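Local coordinates for protein HTH-type transcriptional regulator TreR (Bacillus subtilis, PDB 2OGG) that represses the trePA operon by binding DNA and binds trehalose-6-phosphate, this chain being its effector-binding UTRA domain, at residues A[56-60]-A[61-65]. Residues are numbered along the deposited sequence; the frame is centred on the assembly and turned at random.
Sequences DYFFR and KHVPH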
ATOM      1  N   ASP A  56      20.454   8.659  -9.330  1.00 40.09           N
ATOM      2  CA  ASP A  56      20.406   7.311  -8.772  1.00 40.33           C
ATOM      3  C   ASP A  56      21.777   6.910  -8.248  1.00 40.46           C
ATOM      4  O   ASP A  56      22.748   7.034  -8.987  1.00 42.35           O
ATOM      5  CB  ASP A  56      19.930   6.292  -9.817  1.00 37.17           C
ATOM      6  CG  ASP A  56      18.401   6.254  -9.960  1.00 57.19           C
ATOM      7  OD1 ASP A  56      17.782   5.527  -9.150  1.00 65.38           O
ATOM      8  OD2 ASP A  56      17.821   6.891 -10.901  1.00 43.25           O
ATOM      9  N   TYR A  57      21.765   6.089  -7.201  1.00 38.12           N
ATOM     10  CA  TYR A  57      22.965   5.538  -6.577  1.00 40.12           C
ATOM     11  C   TYR A  57      22.653   4.119  -6.072  1.00 41.71           C
ATOM     12  O   TYR A  57      21.767   3.947  -5.241  1.00 42.83           O
ATOM     13  CB  TYR A  57      23.342   6.391  -5.365  1.00 32.74           C
ATOM     14  CG  TYR A  57      23.713   7.805  -5.721  1.00 46.51           C
ATOM     15  CD1 TYR A  57      25.027   8.142  -6.047  1.00 42.94           C
ATOM     16  CD2 TYR A  57      22.775   8.823  -5.662  1.00 42.82           C
ATOM     17  CE1 TYR A  57      25.362   9.427  -6.368  1.00 41.11           C
ATOM     18  CE2 TYR A  57      23.066  10.056  -6.123  1.00 42.98           C
ATOM     19  CZ  TYR A  57      24.380  10.387  -6.393  1.00 49.22           C
ATOM     20  OH  TYR A  57      24.694  11.675  -6.770  1.00 41.63           O
ATOM     21  N   PHE A  58      23.403   3.115  -6.523  1.00 43.83           N
ATOM     22  CA  PHE A  58      23.212   1.761  -6.040  1.00 46.43           C
ATOM     23  C   PHE A  58      24.498   0.952  -6.092  1.00 47.02           C
ATOM     24  O   PHE A  58      25.484   1.392  -6.696  1.00 46.89           O
ATOM     25  CB  PHE A  58      22.087   1.073  -6.803  1.00 46.97           C
ATOM     26  CG  PHE A  58      22.236   1.164  -8.281  1.00 44.41           C
ATOM     27  CD1 PHE A  58      21.804   2.270  -8.954  1.00 43.58           C
ATOM     28  CD2 PHE A  58      22.956   0.212  -8.970  1.00 45.05           C
ATOM     29  CE1 PHE A  58      21.981   2.378 -10.311  1.00 46.25           C
ATOM     30  CE2 PHE A  58      23.122   0.300 -10.336  1.00 49.30           C
ATOM     31  CZ  PHE A  58      22.609   1.371 -11.013  1.00 42.40           C
ATOM     32  N   PHE A  59      24.554  -0.122  -5.301  1.00 44.90           N
ATOM     33  CA  PHE A  59      25.814  -0.865  -5.133  1.00 41.71           C
ATOM     34  C   PHE A  59      26.105  -1.722  -6.360  1.00 43.03           C
ATOM     35  O   PHE A  59      25.359  -2.682  -6.666  1.00 46.51           O
ATOM     36  CB  PHE A  59      25.783  -1.782  -3.902  1.00 41.91           C
ATOM     37  CG  PHE A  59      25.711  -1.065  -2.599  1.00 38.17           C
ATOM     38  CD1 PHE A  59      26.783  -1.117  -1.716  1.00 39.32           C
ATOM     39  CD2 PHE A  59      24.501  -0.560  -2.139  1.00 36.31           C
ATOM     40  CE1 PHE A  59      26.676  -0.600  -0.436  1.00 35.52           C
ATOM     41  CE2 PHE A  59      24.422   0.092  -0.903  1.00 27.08           C
ATOM     42  CZ  PHE A  59      25.489  -0.003  -0.021  1.00 38.18           C
ATOM     43  N   ARG A  60      27.354  -1.637  -6.787  1.00 40.23           N
ATOM     44  CA  ARG A  60      27.795  -2.467  -7.868  1.00 38.81           C
ATOM     45  C   ARG A  60      27.760  -3.936  -7.457  1.00 38.52           C
ATOM     46  O   ARG A  60      27.583  -4.810  -8.284  1.00 42.94           O
ATOM     47  CB  ARG A  60      29.187  -2.072  -8.288  1.00 34.17           C
ATOM     48  CG  ARG A  60      29.882  -3.134  -9.110  1.00 30.22           C
ATOM     49  CD  ARG A  60      31.358  -3.002  -8.920  1.00 29.14           C
ATOM     50  NE  ARG A  60      32.033  -4.183  -9.399  1.00 53.09           N
ATOM     51  CZ  ARG A  60      32.008  -5.358  -8.784  1.00 52.33           C
ATOM     52  NH1 ARG A  60      31.495  -5.475  -7.562  1.00 42.77           N
ATOM     53  NH2 ARG A  60      32.640  -6.380  -9.337  1.00 57.09           N
ATOM     54  N   LYS A  61      27.906  -4.211  -6.173  1.00 39.24           N
ATOM     55  CA  LYS A  61      27.971  -5.601  -5.727  1.00 43.40           C
ATOM     56  C   LYS A  61      26.700  -6.360  -6.066  1.00 40.31           C
ATOM     57  O   LYS A  61      26.750  -7.503  -6.449  1.00 40.70           O
ATOM     58  CB  LYS A  61      28.271  -5.661  -4.236  1.00 44.24           C
ATOM     59  CG  LYS A  61      27.560  -6.764  -3.484  1.00 51.26           C
ATOM     60  CD  LYS A  61      27.768  -6.526  -1.985  1.00 67.74           C
ATOM     61  CE  LYS A  61      27.780  -5.009  -1.676  1.00 60.88           C
ATOM     62  NZ  LYS A  61      28.525  -4.675  -0.431  1.00 43.19           N
ATOM     63  N   HIS A  62      25.599  -5.633  -6.148  1.00 42.84           N
ATOM     64  CA  HIS A  62      24.325  -6.220  -6.518  1.00 44.06           C
ATOM     65  C   HIS A  62      23.934  -6.078  -7.999  1.00 42.56           C
ATOM     66  O   HIS A  62      23.240  -6.963  -8.538  1.00 44.31           O
ATOM     67  CB  HIS A  62      23.217  -5.755  -5.558  1.00 41.65           C
ATOM     68  CG  HIS A  62      23.289  -6.407  -4.209  1.00 49.59           C
ATOM     69  ND1 HIS A  62      23.682  -5.721  -3.071  1.00 32.61           N
ATOM     70  CD2 HIS A  62      23.152  -7.715  -3.843  1.00 28.84           C
ATOM     71  CE1 HIS A  62      23.770  -6.577  -2.065  1.00 48.48           C
ATOM     72  NE2 HIS A  62      23.478  -7.793  -2.511  1.00 36.79           N
ATOM     73  N   VAL A  63      24.519  -5.071  -8.665  1.00 39.60           N
ATOM     74  CA  VAL A  63      24.288  -4.756 -10.093  1.00 41.51           C
ATOM     75  C   VAL A  63      25.628  -4.515 -10.821  1.00 43.78           C
ATOM     76  O   VAL A  63      26.099  -3.383 -10.936  1.00 45.74           O
ATOM     77  CB  VAL A  63      23.356  -3.535 -10.243  1.00 40.69           C
ATOM     78  CG1 VAL A  63      23.116  -3.193 -11.691  1.00 33.98           C
ATOM     79  CG2 VAL A  63      22.037  -3.831  -9.544  1.00 39.70           C
ATOM     80  N   PRO A  64      26.346  -5.602 -11.098  1.00 40.92           N
ATOM     81  CA  PRO A  64      27.732  -5.465 -11.510  1.00 38.05           C
ATOM     82  C   PRO A  64      27.932  -4.810 -12.867  1.00 39.17           C
ATOM     83  O   PRO A  64      29.057  -4.462 -13.220  1.00 43.31           O
ATOM     84  CB  PRO A  64      28.237  -6.921 -11.543  1.00 34.19           C
ATOM     85  CG  PRO A  64      27.017  -7.787 -11.382  1.00 39.76           C
ATOM     86  CD  PRO A  64      26.034  -6.963 -10.639  1.00 36.95           C
ATOM     87  N   HIS A  65      26.885  -4.743 -13.663  1.00 33.84           N
ATOM     88  CA  HIS A  65      27.052  -4.383 -15.053  1.00 34.99           C
ATOM     89  C   HIS A  65      26.073  -3.282 -15.359  1.00 38.96           C
ATOM     90  O   HIS A  65      24.933  -3.287 -14.867  1.00 40.61           O
ATOM     91  CB  HIS A  65      26.728  -5.570 -15.953  1.00 36.16           C
ATOM     92  CG  HIS A  65      27.680  -6.722 -15.820  1.00 41.53           C
ATOM     93  ND1 HIS A  65      27.278  -8.036 -15.929  1.00 37.85           N
ATOM     94  CD2 HIS A  65      29.004  -6.760 -15.529  1.00 45.82           C
ATOM     95  CE1 HIS A  65      28.314  -8.832 -15.736  1.00 45.89           C
ATOM     96  NE2 HIS A  65      29.385  -8.081 -15.544  1.00 50.00           N
TER
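Phe58 and Val63 meet at the end of strand 49-59, where the chain folds into an alpha-turn, closed by Val63 N on Phe59 O, and brings the valine back to the phenylalanine ring. Their side chains cross at about a right angle, with Phe58 CE2 3.7 Å from Val63 CG1 and 3.8 Å from Val63 CB. Phe58 can lean this way because its CG sits between the backbone N and the carbonyl carbon (chi1 51°). Phe130 touches both residues, and the ring of Trp38 also meets Phe58, extending the apolar cluster into the sheet. Phe59, the next residue along the strand, runs side by side with Lys61, both pointing the same way; its CD1 lies 4.0 Å from Lys61 CE. Lys61 NZ makes a weak, long ion pair with Asp35.

Phe59 O accepts two N-H groups: Val63 N at 3.2 Å, in the carbonyl plane but bent (N-H...O 145°), and His62 N at 3.0 Å, well above it. The former is an i-to-i+4 bond, the latter i-to-i+3. Val63 N is shared, bonding weakly to Arg60 O at 3.1 Å. Arg60, extended from CG to NE, forms a salt bridge through NH1 to a sulfate ion, probably from the crystallisation liquor. Phe59 O thus satisfies the amides of His62 and Val63, and Trp38 NE1 takes Val63 O, while the methyl of buried Val63 stays packed obliquely against the buried Phe58 ring.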